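Local coordinates for protein aldehyde dehydrogenase (Staphylococcus aureus, PDB 6K10) that oxidises the carotenoid aldehyde 4,4'-diaponeurosporen-4-al to 4,4'-diaponeurosporenoic acid with NAD+, a step in the biosynthesis of the virulence pigment staphyloxanthin, at residues A[69-78]-A[122-133]; A[357-365]-A[382-390]. The protein carries 1 engineered substitution. All blocks are in the same frame, centred on the assembly; numbering follows the deposited sequence.

Interaction 1. Residues A[69-78]-A[122-133]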
ATOM      1  N   THR A  69     -18.901 -17.582   8.811  1.00 22.26           N
ATOM      2  CA  THR A  69     -17.751 -16.724   9.064  1.00 22.05           C
ATOM      3  C   THR A  69     -16.406 -17.363   8.751  1.00 25.00           C
ATOM      4  O   THR A  69     -15.393 -16.656   8.770  1.00 28.07           O
ATOM      5  CB  THR A  69     -17.743 -16.251  10.528  1.00 23.50           C
ATOM      6  OG1 THR A  69     -17.527 -17.369  11.398  1.00 27.42           O
ATOM      7  CG2 THR A  69     -19.061 -15.578  10.883  1.00 24.60           C
ATOM      8  N   GLU A  70     -16.351 -18.668   8.473  1.00 23.98           N
ATOM      9  CA  GLU A  70     -15.060 -19.294   8.208  1.00 24.89           C
ATOM     10  C   GLU A  70     -15.067 -20.159   6.951  1.00 22.87           C
ATOM     11  O   GLU A  70     -14.325 -19.878   6.005  1.00 24.64           O
ATOM     12  CB  GLU A  70     -14.604 -20.127   9.414  1.00 25.83           C
ATOM     13  CG  GLU A  70     -14.696 -19.401  10.750  1.00 28.02           C
ATOM     14  CD  GLU A  70     -13.353 -19.252  11.447  1.00 26.27           C
ATOM     15  OE1 GLU A  70     -12.308 -19.340  10.771  1.00 26.13           O
ATOM     16  OE2 GLU A  70     -13.345 -19.039  12.675  1.00 25.45           O
ATOM     17  N   ILE A  71     -15.889 -21.206   6.918  1.00 20.65           N
ATOM     18  CA  ILE A  71     -15.821 -22.165   5.815  1.00 23.51           C
ATOM     19  C   ILE A  71     -16.543 -21.640   4.583  1.00 20.72           C
ATOM     20  O   ILE A  71     -15.953 -21.520   3.502  1.00 19.85           O
ATOM     21  CB  ILE A  71     -16.386 -23.531   6.241  1.00 26.24           C
ATOM     22  CG1 ILE A  71     -15.606 -24.089   7.425  1.00 26.91           C
ATOM     23  CG2 ILE A  71     -16.346 -24.500   5.071  1.00 24.93           C
ATOM     24  CD1 ILE A  71     -16.054 -25.469   7.830  1.00 27.23           C
ATOM     25  N   GLY A  72     -17.838 -21.351   4.718  1.00 22.95           N
ATOM     26  CA  GLY A  72     -18.633 -21.001   3.551  1.00 22.81           C
ATOM     27  C   GLY A  72     -18.139 -19.750   2.855  1.00 27.13           C
ATOM     28  O   GLY A  72     -18.091 -19.690   1.623  1.00 28.55           O
ATOM     29  N   ILE A  73     -17.765 -18.733   3.633  1.00 25.71           N
ATOM     30  CA  ILE A  73     -17.275 -17.492   3.047  1.00 24.31           C
ATOM     31  C   ILE A  73     -15.966 -17.728   2.302  1.00 21.58           C
ATOM     32  O   ILE A  73     -15.684 -17.057   1.301  1.00 23.55           O
ATOM     33  CB  ILE A  73     -17.136 -16.418   4.145  1.00 31.36           C
ATOM     34  CG1 ILE A  73     -16.760 -15.064   3.544  1.00 35.62           C
ATOM     35  CG2 ILE A  73     -16.124 -16.843   5.198  1.00 31.40           C
ATOM     36  CD1 ILE A  73     -17.137 -13.897   4.426  1.00 36.83           C
ATOM     37  N   THR A  74     -15.158 -18.689   2.757  1.00 20.06           N
ATOM     38  CA  THR A  74     -13.914 -19.009   2.065  1.00 20.51           C
ATOM     39  C   THR A  74     -14.189 -19.736   0.755  1.00 23.40           C
ATOM     40  O   THR A  74     -13.609 -19.404  -0.284  1.00 26.55           O
ATOM     41  CB  THR A  74     -13.013 -19.849   2.972  1.00 22.91           C
ATOM     42  OG1 THR A  74     -12.690 -19.095   4.147  1.00 23.25           O
ATOM     43  CG2 THR A  74     -11.726 -20.236   2.253  1.00 25.35           C
ATOM     44  N   LEU A  75     -15.076 -20.735   0.788  1.00 23.09           N
ATOM     45  CA  LEU A  75     -15.451 -21.439  -0.434  1.00 24.67           C
ATOM     46  C   LEU A  75     -16.008 -20.474  -1.470  1.00 23.81           C
ATOM     47  O   LEU A  75     -15.664 -20.549  -2.656  1.00 26.74           O
ATOM     48  CB  LEU A  75     -16.474 -22.530  -0.114  1.00 21.82           C
ATOM     49  CG  LEU A  75     -15.956 -23.735   0.670  1.00 24.44           C
ATOM     50  CD1 LEU A  75     -17.100 -24.682   0.985  1.00 26.80           C
ATOM     51  CD2 LEU A  75     -14.867 -24.450  -0.115  1.00 23.37           C
ATOM     52  N   LYS A  76     -16.870 -19.554  -1.035  1.00 23.41           N
ATOM     53  CA  LYS A  76     -17.415 -18.554  -1.948  1.00 24.81           C
ATOM     54  C   LYS A  76     -16.313 -17.675  -2.525  1.00 25.00           C
ATOM     55  O   LYS A  76     -16.339 -17.333  -3.714  1.00 26.45           O
ATOM     56  CB  LYS A  76     -18.458 -17.706  -1.222  1.00 26.61           C
ATOM     57  CG  LYS A  76     -19.289 -16.823  -2.132  1.00 28.49           C
ATOM     58  N   SER A  77     -15.329 -17.303  -1.701  1.00 25.03           N
ATOM     59  CA  SER A  77     -14.245 -16.452  -2.182  1.00 24.81           C
ATOM     60  C   SER A  77     -13.360 -17.186  -3.185  1.00 22.57           C
ATOM     61  O   SER A  77     -12.937 -16.598  -4.188  1.00 22.23           O
ATOM     62  CB  SER A  77     -13.418 -15.942  -1.001  1.00 26.57           C
ATOM     63  OG  SER A  77     -12.399 -15.059  -1.435  1.00 29.49           O
ATOM     64  N   ILE A  78     -13.061 -18.464  -2.929  1.00 22.64           N
ATOM     65  CA  ILE A  78     -12.290 -19.256  -3.885  1.00 26.22           C
ATOM     66  C   ILE A  78     -13.008 -19.306  -5.223  1.00 29.38           C
ATOM     67  O   ILE A  78     -12.404 -19.101  -6.284  1.00 27.05           O
ATOM     68  CB  ILE A  78     -12.045 -20.678  -3.345  1.00 26.68           C
ATOM     69  CG1 ILE A  78     -11.188 -20.652  -2.083  1.00 28.45           C
ATOM     70  CG2 ILE A  78     -11.391 -21.548  -4.415  1.00 27.22           C
ATOM     71  CD1 ILE A  78     -11.187 -21.960  -1.326  1.00 28.91           C
ATOM     72  N   ASN A 122      -8.932 -15.916  16.529  1.00 20.56           N
ATOM     73  CA  ASN A 122     -10.364 -15.676  16.678  1.00 23.23           C
ATOM     74  C   ASN A 122     -11.182 -16.153  15.482  1.00 22.78           C
ATOM     75  O   ASN A 122     -12.273 -16.701  15.666  1.00 20.86           O
ATOM     76  CB  ASN A 122     -10.623 -14.192  16.965  1.00 24.22           C
ATOM     77  CG  ASN A 122     -10.102 -13.272  15.879  1.00 25.27           C
ATOM     78  OD1 ASN A 122      -9.013 -13.467  15.346  1.00 25.48           O
ATOM     79  ND2 ASN A 122     -10.880 -12.241  15.560  1.00 21.81           N
ATOM     80  N   TYR A 123     -10.693 -15.951  14.262  1.00 20.34           N
ATOM     81  CA  TYR A 123     -11.235 -16.608  13.075  1.00 21.09           C
ATOM     82  C   TYR A 123     -10.072 -17.352  12.433  1.00 19.83           C
ATOM     83  O   TYR A 123      -9.566 -16.961  11.372  1.00 18.60           O
ATOM     84  CB  TYR A 123     -11.894 -15.620  12.118  1.00 20.38           C
ATOM     85  CG  TYR A 123     -13.114 -14.960  12.720  1.00 21.29           C
ATOM     86  CD1 TYR A 123     -12.985 -13.872  13.573  1.00 21.16           C
ATOM     87  CD2 TYR A 123     -14.391 -15.438  12.456  1.00 24.86           C
ATOM     88  CE1 TYR A 123     -14.092 -13.270  14.135  1.00 20.43           C
ATOM     89  CE2 TYR A 123     -15.506 -14.840  13.012  1.00 22.29           C
ATOM     90  CZ  TYR A 123     -15.350 -13.757  13.852  1.00 21.98           C
ATOM     91  OH  TYR A 123     -16.454 -13.158  14.413  1.00 22.07           O
ATOM     92  N   PRO A 124      -9.623 -18.439  13.067  1.00 20.52           N
ATOM     93  CA  PRO A 124      -8.305 -19.001  12.739  1.00 20.57           C
ATOM     94  C   PRO A 124      -8.245 -19.652  11.377  1.00 21.72           C
ATOM     95  O   PRO A 124      -7.142 -19.845  10.849  1.00 20.76           O
ATOM     96  CB  PRO A 124      -8.077 -20.023  13.858  1.00 24.80           C
ATOM     97  CG  PRO A 124      -9.458 -20.441  14.261  1.00 24.36           C
ATOM     98  CD  PRO A 124     -10.337 -19.235  14.081  1.00 24.27           C
ATOM     99  N   PHE A 125      -9.389 -19.993  10.791  1.00 19.48           N
ATOM    100  CA  PHE A 125      -9.438 -20.580   9.459  1.00 22.01           C
ATOM    101  C   PHE A 125      -9.575 -19.493   8.394  1.00 22.51           C
ATOM    102  O   PHE A 125      -8.760 -19.416   7.470  1.00 22.82           O
ATOM    103  CB  PHE A 125     -10.590 -21.591   9.393  1.00 23.35           C
ATOM    104  CG  PHE A 125     -10.738 -22.274   8.065  1.00 25.78           C
ATOM    105  CD1 PHE A 125     -11.561 -21.744   7.088  1.00 23.50           C
ATOM    106  CD2 PHE A 125     -10.068 -23.457   7.803  1.00 24.21           C
ATOM    107  CE1 PHE A 125     -11.705 -22.373   5.867  1.00 24.32           C
ATOM    108  CE2 PHE A 125     -10.211 -24.094   6.584  1.00 24.60           C
ATOM    109  CZ  PHE A 125     -11.031 -23.550   5.615  1.00 23.61           C
ATOM    110  N   GLN A 126     -10.591 -18.634   8.530  1.00 20.75           N
ATOM    111  CA  GLN A 126     -10.829 -17.585   7.540  1.00 21.22           C
ATOM    112  C   GLN A 126      -9.636 -16.646   7.408  1.00 22.92           C
ATOM    113  O   GLN A 126      -9.283 -16.234   6.296  1.00 21.41           O
ATOM    114  CB  GLN A 126     -12.094 -16.800   7.898  1.00 24.71           C
ATOM    115  CG  GLN A 126     -12.132 -15.366   7.382  1.00 31.76           C
ATOM    116  CD  GLN A 126     -12.420 -15.265   5.898  1.00 35.57           C
ATOM    117  OE1 GLN A 126     -12.649 -16.271   5.223  1.00 39.97           O
ATOM    118  NE2 GLN A 126     -12.413 -14.043   5.380  1.00 31.02           N
ATOM    119  N   LEU A 127      -8.995 -16.306   8.524  1.00 20.46           N
ATOM    120  CA  LEU A 127      -7.873 -15.379   8.460  1.00 20.37           C
ATOM    121  C   LEU A 127      -6.594 -16.025   7.948  1.00 22.74           C
ATOM    122  O   LEU A 127      -5.613 -15.313   7.719  1.00 22.66           O
ATOM    123  CB  LEU A 127      -7.651 -14.736   9.828  1.00 19.42           C
ATOM    124  CG  LEU A 127      -8.858 -13.908  10.286  1.00 19.25           C
ATOM    125  CD1 LEU A 127      -8.756 -13.538  11.757  1.00 20.57           C
ATOM    126  CD2 LEU A 127      -8.999 -12.660   9.426  1.00 18.96           C
ATOM    127  N   VAL A 128      -6.577 -17.341   7.772  1.00 21.41           N
ATOM    128  CA  VAL A 128      -5.534 -17.983   6.978  1.00 21.03           C
ATOM    129  C   VAL A 128      -5.883 -17.974   5.494  1.00 21.18           C
ATOM    130  O   VAL A 128      -5.060 -17.597   4.653  1.00 21.63           O
ATOM    131  CB  VAL A 128      -5.280 -19.423   7.484  1.00 20.77           C
ATOM    132  CG1 VAL A 128      -4.555 -20.242   6.417  1.00 24.29           C
ATOM    133  CG2 VAL A 128      -4.465 -19.422   8.765  1.00 20.72           C
ATOM    134  N   PHE A 129      -7.118 -18.348   5.153  1.00 19.71           N
ATOM    135  CA  PHE A 129      -7.395 -18.717   3.769  1.00 21.54           C
ATOM    136  C   PHE A 129      -7.871 -17.565   2.895  1.00 20.15           C
ATOM    137  O   PHE A 129      -7.618 -17.588   1.684  1.00 21.59           O
ATOM    138  CB  PHE A 129      -8.390 -19.881   3.736  1.00 22.14           C
ATOM    139  CG  PHE A 129      -7.771 -21.200   4.128  1.00 23.05           C
ATOM    140  CD1 PHE A 129      -7.097 -21.949   3.183  1.00 25.58           C
ATOM    141  CD2 PHE A 129      -7.833 -21.675   5.425  1.00 22.38           C
ATOM    142  CE1 PHE A 129      -6.505 -23.148   3.513  1.00 28.45           C
ATOM    143  CE2 PHE A 129      -7.238 -22.878   5.763  1.00 27.04           C
ATOM    144  CZ  PHE A 129      -6.576 -23.618   4.804  1.00 27.66           C
ATOM    145  N   GLU A 130      -8.529 -16.540   3.456  1.00 22.55           N
ATOM    146  CA  GLU A 130      -8.839 -15.381   2.624  1.00 19.42           C
ATOM    147  C   GLU A 130      -7.573 -14.665   2.146  1.00 21.50           C
ATOM    148  O   GLU A 130      -7.484 -14.354   0.948  1.00 24.23           O
ATOM    149  CB  GLU A 130      -9.806 -14.436   3.345  1.00 23.44           C
ATOM    150  CG  GLU A 130     -10.120 -13.186   2.537  1.00 25.51           C
ATOM    151  CD  GLU A 130     -10.578 -13.503   1.116  1.00 30.48           C
ATOM    152  OE1 GLU A 130     -10.164 -12.783   0.178  1.00 30.08           O
ATOM    153  OE2 GLU A 130     -11.349 -14.467   0.928  1.00 30.61           O
ATOM    154  N   PRO A 131      -6.569 -14.398   2.995  1.00 20.87           N
ATOM    155  CA  PRO A 131      -5.292 -13.928   2.423  1.00 22.64           C
ATOM    156  C   PRO A 131      -4.679 -14.916   1.449  1.00 22.59           C
ATOM    157  O   PRO A 131      -4.170 -14.504   0.396  1.00 21.19           O
ATOM    158  CB  PRO A 131      -4.398 -13.714   3.654  1.00 22.36           C
ATOM    159  CG  PRO A 131      -5.307 -13.649   4.801  1.00 25.90           C
ATOM    160  CD  PRO A 131      -6.511 -14.467   4.466  1.00 24.01           C
ATOM    161  N   LEU A 132      -4.729 -16.214   1.763  1.00 20.60           N
ATOM    162  CA  LEU A 132      -4.099 -17.213   0.903  1.00 20.43           C
ATOM    163  C   LEU A 132      -4.692 -17.201  -0.500  1.00 20.80           C
ATOM    164  O   LEU A 132      -3.961 -17.320  -1.492  1.00 21.13           O
ATOM    165  CB  LEU A 132      -4.243 -18.603   1.520  1.00 20.97           C
ATOM    166  CG  LEU A 132      -3.527 -19.716   0.750  1.00 23.46           C
ATOM    167  CD1 LEU A 132      -2.018 -19.524   0.818  1.00 25.94           C
ATOM    168  CD2 LEU A 132      -3.926 -21.094   1.257  1.00 22.31           C
ATOM    169  N   ILE A 133      -6.018 -17.074  -0.601  1.00 17.84           N
ATOM    170  CA  ILE A 133      -6.664 -16.991  -1.909  1.00 21.04           C
ATOM    171  C   ILE A 133      -6.039 -15.873  -2.731  1.00 20.36           C
ATOM    172  O   ILE A 133      -5.696 -16.054  -3.904  1.00 22.12           O
ATOM    173  CB  ILE A 133      -8.181 -16.784  -1.750  1.00 23.62           C
ATOM    174  CG1 ILE A 133      -8.828 -17.998  -1.086  1.00 24.01           C
ATOM    175  CG2 ILE A 133      -8.815 -16.531  -3.101  1.00 22.98           C
ATOM    176  CD1 ILE A 133     -10.195 -17.703  -0.512  1.00 23.14           C
TER

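Interaction 2. Residues A[357-365]-A[382-390]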
ATOM      1  N   LEU A 357     -23.524  15.261  20.126  1.00 29.31           N
ATOM      2  CA  LEU A 357     -22.689  14.507  19.192  1.00 29.06           C
ATOM      3  C   LEU A 357     -21.249  15.001  19.189  1.00 26.91           C
ATOM      4  O   LEU A 357     -20.317  14.219  18.950  1.00 24.22           O
ATOM      5  CB  LEU A 357     -23.266  14.583  17.780  1.00 30.36           C
ATOM      6  CG  LEU A 357     -22.599  13.626  16.783  1.00 30.86           C
ATOM      7  CD1 LEU A 357     -22.953  12.191  17.133  1.00 32.79           C
ATOM      8  CD2 LEU A 357     -22.974  13.947  15.338  1.00 29.43           C
ATOM      9  N   ASP A 358     -21.045  16.300  19.437  1.00 27.47           N
ATOM     10  CA  ASP A 358     -19.689  16.835  19.491  1.00 28.94           C
ATOM     11  C   ASP A 358     -18.877  16.168  20.594  1.00 22.37           C
ATOM     12  O   ASP A 358     -17.671  15.934  20.430  1.00 26.45           O
ATOM     13  CB  ASP A 358     -19.728  18.354  19.679  1.00 36.35           C
ATOM     14  CG  ASP A 358     -20.554  19.053  18.608  1.00 42.53           C
ATOM     15  OD1 ASP A 358     -20.060  19.229  17.471  1.00 41.90           O
ATOM     16  OD2 ASP A 358     -21.707  19.432  18.904  1.00 47.38           O
ATOM     17  N   GLU A 359     -19.519  15.852  21.724  1.00 25.32           N
ATOM     18  CA  GLU A 359     -18.818  15.160  22.800  1.00 25.93           C
ATOM     19  C   GLU A 359     -18.470  13.731  22.403  1.00 25.42           C
ATOM     20  O   GLU A 359     -17.350  13.264  22.655  1.00 27.78           O
ATOM     21  CB  GLU A 359     -19.665  15.180  24.073  1.00 29.72           C
ATOM     22  N   ALA A 360     -19.406  13.025  21.766  1.00 25.41           N
ATOM     23  CA  ALA A 360     -19.112  11.674  21.298  1.00 24.22           C
ATOM     24  C   ALA A 360     -17.958  11.671  20.297  1.00 25.85           C
ATOM     25  O   ALA A 360     -17.046  10.841  20.385  1.00 24.83           O
ATOM     26  CB  ALA A 360     -20.366  11.053  20.682  1.00 25.66           C
ATOM     27  N   ILE A 361     -17.971  12.614  19.352  1.00 27.54           N
ATOM     28  CA  ILE A 361     -16.906  12.714  18.355  1.00 24.11           C
ATOM     29  C   ILE A 361     -15.576  13.051  19.019  1.00 24.44           C
ATOM     30  O   ILE A 361     -14.536  12.459  18.700  1.00 28.62           O
ATOM     31  CB  ILE A 361     -17.291  13.748  17.274  1.00 26.29           C
ATOM     32  CG1 ILE A 361     -18.395  13.186  16.374  1.00 25.40           C
ATOM     33  CG2 ILE A 361     -16.071  14.188  16.465  1.00 27.01           C
ATOM     34  CD1 ILE A 361     -18.918  14.175  15.340  1.00 26.91           C
ATOM     35  N   ALA A 362     -15.589  14.004  19.956  1.00 24.17           N
ATOM     36  CA  ALA A 362     -14.373  14.342  20.689  1.00 28.05           C
ATOM     37  C   ALA A 362     -13.824  13.138  21.449  1.00 27.05           C
ATOM     38  O   ALA A 362     -12.615  12.880  21.423  1.00 25.05           O
ATOM     39  CB  ALA A 362     -14.653  15.495  21.652  1.00 29.83           C
ATOM     40  N   PHE A 363     -14.702  12.396  22.129  1.00 27.35           N
ATOM     41  CA  PHE A 363     -14.290  11.192  22.847  1.00 27.93           C
ATOM     42  C   PHE A 363     -13.572  10.218  21.920  1.00 26.79           C
ATOM     43  O   PHE A 363     -12.488   9.719  22.240  1.00 25.54           O
ATOM     44  CB  PHE A 363     -15.517  10.531  23.483  1.00 29.52           C
ATOM     45  CG  PHE A 363     -15.188   9.382  24.406  1.00 28.61           C
ATOM     46  CD1 PHE A 363     -14.979   8.103  23.910  1.00 26.48           C
ATOM     47  CD2 PHE A 363     -15.113   9.578  25.776  1.00 30.64           C
ATOM     48  CE1 PHE A 363     -14.685   7.052  24.758  1.00 27.92           C
ATOM     49  CE2 PHE A 363     -14.821   8.528  26.629  1.00 28.19           C
ATOM     50  CZ  PHE A 363     -14.607   7.265  26.119  1.00 27.92           C
ATOM     51  N   ILE A 364     -14.169   9.936  20.761  1.00 25.40           N
ATOM     52  CA  ILE A 364     -13.593   8.961  19.836  1.00 25.54           C
ATOM     53  C   ILE A 364     -12.303   9.496  19.221  1.00 25.48           C
ATOM     54  O   ILE A 364     -11.331   8.751  19.038  1.00 23.20           O
ATOM     55  CB  ILE A 364     -14.630   8.576  18.760  1.00 25.97           C
ATOM     56  CG1 ILE A 364     -15.840   7.903  19.409  1.00 23.66           C
ATOM     57  CG2 ILE A 364     -14.013   7.681  17.684  1.00 23.76           C
ATOM     58  CD1 ILE A 364     -17.071   7.846  18.518  1.00 24.14           C
ATOM     59  N   HIS A 365     -12.263  10.794  18.907  1.00 24.89           N
ATOM     60  CA  HIS A 365     -11.080  11.368  18.280  1.00 29.88           C
ATOM     61  C   HIS A 365      -9.891  11.450  19.233  1.00 30.46           C
ATOM     62  O   HIS A 365      -8.751  11.567  18.770  1.00 33.87           O
ATOM     63  CB  HIS A 365     -11.408  12.757  17.723  1.00 36.53           C
ATOM     64  CG  HIS A 365     -10.468  13.213  16.650  1.00 43.10           C
ATOM     65  ND1 HIS A 365      -9.206  13.699  16.919  1.00 43.39           N
ATOM     66  CD2 HIS A 365     -10.603  13.246  15.302  1.00 44.37           C
ATOM     67  CE1 HIS A 365      -8.608  14.017  15.785  1.00 43.19           C
ATOM     68  NE2 HIS A 365      -9.434  13.751  14.789  1.00 45.69           N
ATOM     69  N   ALA A 382     -26.400  13.858  10.909  1.00 28.08           N
ATOM     70  CA  ALA A 382     -25.518  13.225  11.885  1.00 26.90           C
ATOM     71  C   ALA A 382     -24.671  12.153  11.216  1.00 26.71           C
ATOM     72  O   ALA A 382     -23.469  12.039  11.476  1.00 27.54           O
ATOM     73  CB  ALA A 382     -26.335  12.632  13.032  1.00 29.06           C
ATOM     74  N   THR A 383     -25.295  11.349  10.350  1.00 26.66           N
ATOM     75  CA  THR A 383     -24.570  10.361   9.558  1.00 28.53           C
ATOM     76  C   THR A 383     -23.423  11.009   8.798  1.00 26.11           C
ATOM     77  O   THR A 383     -22.288  10.519   8.818  1.00 23.36           O
ATOM     78  CB  THR A 383     -25.537   9.669   8.590  1.00 35.60           C
ATOM     79  OG1 THR A 383     -26.653   9.152   9.319  1.00 37.08           O
ATOM     80  CG2 THR A 383     -24.853   8.538   7.843  1.00 37.26           C
ATOM     81  N   GLN A 384     -23.707  12.130   8.136  1.00 26.74           N
ATOM     82  CA  GLN A 384     -22.686  12.809   7.350  1.00 28.74           C
ATOM     83  C   GLN A 384     -21.560  13.323   8.237  1.00 27.13           C
ATOM     84  O   GLN A 384     -20.380  13.200   7.885  1.00 26.08           O
ATOM     85  CB  GLN A 384     -23.318  13.953   6.560  1.00 30.60           C
ATOM     86  CG  GLN A 384     -22.360  14.663   5.625  1.00 33.13           C
ATOM     87  N   ARG A 385     -21.901  13.894   9.394  1.00 25.86           N
ATOM     88  CA  ARG A 385     -20.881  14.403  10.306  1.00 29.02           C
ATOM     89  C   ARG A 385     -19.919  13.302  10.731  1.00 26.39           C
ATOM     90  O   ARG A 385     -18.697  13.490  10.729  1.00 27.15           O
ATOM     91  CB  ARG A 385     -21.537  15.031  11.537  1.00 30.20           C
ATOM     92  CG  ARG A 385     -21.911  16.492  11.388  1.00 33.67           C
ATOM     93  CD  ARG A 385     -22.024  17.148  12.757  1.00 35.90           C
ATOM     94  NE  ARG A 385     -20.708  17.377  13.347  1.00 36.12           N
ATOM     95  CZ  ARG A 385     -20.503  17.767  14.600  1.00 35.49           C
ATOM     96  NH1 ARG A 385     -21.531  17.970  15.412  1.00 34.86           N
ATOM     97  NH2 ARG A 385     -19.265  17.950  15.044  1.00 35.27           N
ATOM     98  N   VAL A 386     -20.455  12.139  11.102  1.00 27.54           N
ATOM     99  CA  VAL A 386     -19.616  11.070  11.638  1.00 26.50           C
ATOM    100  C   VAL A 386     -18.684  10.526  10.563  1.00 26.19           C
ATOM    101  O   VAL A 386     -17.490  10.312  10.803  1.00 25.60           O
ATOM    102  CB  VAL A 386     -20.491   9.962  12.243  1.00 28.03           C
ATOM    103  CG1 VAL A 386     -19.660   8.729  12.508  1.00 28.78           C
ATOM    104  CG2 VAL A 386     -21.139  10.450  13.528  1.00 26.97           C
ATOM    105  N   ILE A 387     -19.216  10.290   9.361  1.00 24.31           N
ATOM    106  CA  ILE A 387     -18.398   9.739   8.282  1.00 27.17           C
ATOM    107  C   ILE A 387     -17.325  10.736   7.859  1.00 24.14           C
ATOM    108  O   ILE A 387     -16.195  10.353   7.528  1.00 25.14           O
ATOM    109  CB  ILE A 387     -19.287   9.328   7.094  1.00 29.76           C
ATOM    110  CG1 ILE A 387     -20.311   8.274   7.531  1.00 31.61           C
ATOM    111  CG2 ILE A 387     -18.436   8.825   5.934  1.00 29.78           C
ATOM    112  CD1 ILE A 387     -21.378   7.987   6.499  1.00 33.16           C
ATOM    113  N   ASN A 388     -17.652  12.029   7.883  1.00 24.46           N
ATOM    114  CA  ASN A 388     -16.705  13.032   7.406  1.00 28.15           C
ATOM    115  C   ASN A 388     -15.670  13.399   8.462  1.00 25.83           C
ATOM    116  O   ASN A 388     -14.510  13.659   8.127  1.00 30.85           O
ATOM    117  CB  ASN A 388     -17.448  14.288   6.949  1.00 28.92           C
ATOM    118  CG  ASN A 388     -18.302  14.049   5.720  1.00 35.54           C
ATOM    119  OD1 ASN A 388     -18.136  13.052   5.017  1.00 38.95           O
ATOM    120  ND2 ASN A 388     -19.202  14.981   5.438  1.00 38.73           N
ATOM    121  N   GLU A 389     -16.058  13.428   9.738  1.00 25.58           N
ATOM    122  CA  GLU A 389     -15.191  13.990  10.767  1.00 25.73           C
ATOM    123  C   GLU A 389     -14.364  12.958  11.521  1.00 22.91           C
ATOM    124  O   GLU A 389     -13.341  13.325  12.110  1.00 26.99           O
ATOM    125  CB  GLU A 389     -16.017  14.799  11.773  1.00 30.84           C
ATOM    126  CG  GLU A 389     -16.684  16.021  11.164  1.00 33.56           C
ATOM    127  CD  GLU A 389     -17.556  16.763  12.154  1.00 36.66           C
ATOM    128  OE1 GLU A 389     -17.190  16.820  13.348  1.00 34.80           O
ATOM    129  OE2 GLU A 389     -18.611  17.285  11.739  1.00 37.93           O
ATOM    130  N   LEU A 390     -14.768  11.692  11.526  1.00 22.36           N
ATOM    131  CA  LEU A 390     -14.046  10.642  12.233  1.00 21.68           C
ATOM    132  C   LEU A 390     -13.447   9.666  11.233  1.00 21.87           C
ATOM    133  O   LEU A 390     -14.152   9.159  10.355  1.00 22.66           O
ATOM    134  CB  LEU A 390     -14.965   9.897  13.203  1.00 20.14           C
ATOM    135  CG  LEU A 390     -15.464  10.708  14.397  1.00 24.16           C
ATOM    136  CD1 LEU A 390     -16.507   9.922  15.173  1.00 26.92           C
ATOM    137  CD2 LEU A 390     -14.299  11.100  15.295  1.00 25.62           C
TER

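Interaction 1. Residues A[69-78]-A[122-133]
Glu70 reaches across to the N-terminal end of helix 126-138 and sets one carboxylate oxygen against two successive backbone N-H groups. Its chain bends at chi2 (-119°), which turns the carboxylate toward the neighbouring backbone. OE1 of Glu70 then accepts from N of Gln126 at 2.9 Å, a nearly straight bond met close to the C-O axis, and from N of Phe125 at 3.0 Å through its syn lone pair, a more bent bond. The other oxygen, OE2, packs against CA of Tyr123 and CD of Pro124 and is salt-bridged to Lys61; a negative charge here would probably be favoured by both the lysine and the two N-H donors. Gln126 answers in the opposite direction: it sits as a knob among Thr69, Glu70, Ile73 and Thr74, its OE1 3.0 Å from Thr74 OG1. That hydroxyl donates to Glu70 O at 2.6 Å within its own helix.

The two helices run almost parallel, 10° apart, with axes 9.3 Å from each other at closest approach. Helix 126-138 links the parallel neighbours 104-118 and 141-145, a beta-alpha-beta crossover in the sheet of the probable NAD-binding, Rossmann-like domain, and helix 63-89 lies alongside it. The loop leading into helix 126-138 passes close to the predicted active site, with the side chain of Asn122 about 5 Å from that of Ser251, an engineered residue.

Further along, OG of Ser77 donates to the syn side of Glu130 OE2 at 2.7 Å, while Glu130 OE1 is hydrogen-bonded to Ser427 OG. CD1 of Ile133 presses on CG1 of Ile78 at 3.5 Å, tighter than usual for two carbons. CG2 of Thr74 rests against CB of Phe129, whose CD2 sits over the centre of one face of the Phe125 ring.

Interaction 2. Residues A[357-365]-A[382-390]
Arg385 folds at chi3 (74°), a bend that swings the guanidinium across to Asp358 on helix 357-365. Glu389, one turn further on, is extended beyond CG, and its carboxylate comes up beside the same guanidinium. Toward Asp358 the group is end-on: NH1 at 2.8 Å and NH2 at 2.9 Å both donate to OD1 of Asp358, from the same face of the carboxylate and well out of its plane, and the two flat groups stand 42° apart. Toward Glu389 it is side-on, with one nitrogen for each oxygen: NE of Arg385 meets OE2 of Glu389 at 2.6 Å in an almost straight bond, and NH2 meets the syn lone pair of OE1. Four bonds in a three-residue salt-bridge network thus fix the guanidinium's rotation, and its positive charge probably eases the proximity of the two acids.

The helices run side by side, with axes 11.3 Å apart and crossing at -20°. Both pack on one face of the second mixed sheet, where helix 380-389 is the beta-alpha-beta crossover between parallel neighbours 372-376 and 394-397. Beneath the ionic layer the contact becomes apolar. CD1 of Ile361 lies over one face of the guanidinium, displaced toward its rim. Leu390, just past the helix, wedges in: its CD2 touches CG2 of Ile361 at 3.7 Å, and its CD1 meets CD1 of Ile364 at 4.0 Å. At the other end Leu357 extends CD2 toward CB of Ala382 and CG2 of Val386, while NZ of Lys435 of the second subunit hydrogen-bonds to the carbonyl oxygens of Ile387 and Leu390.

Overall arrangement
From the N terminus, helix 63-89 comes first; interaction 1 closes when the chain, after strands 92-94 and 104-118, enters helix 126-138, a loop of 43 intervening residues. It ties that early helix to the helix that links strands 104-118 and 141-145. The chain then adds strands to this sheet up to 214-217, passes into the other mixed sheet, and returns later with 418-419 and 432-439. Within that other sheet, interaction 2 closes the shorter link of 16 residues around strand 372-376. The two contacts neither nest nor cross, but follow in series. Their centres are 33 Å apart and their nearest atoms about 20 Å, although both meet the second subunit.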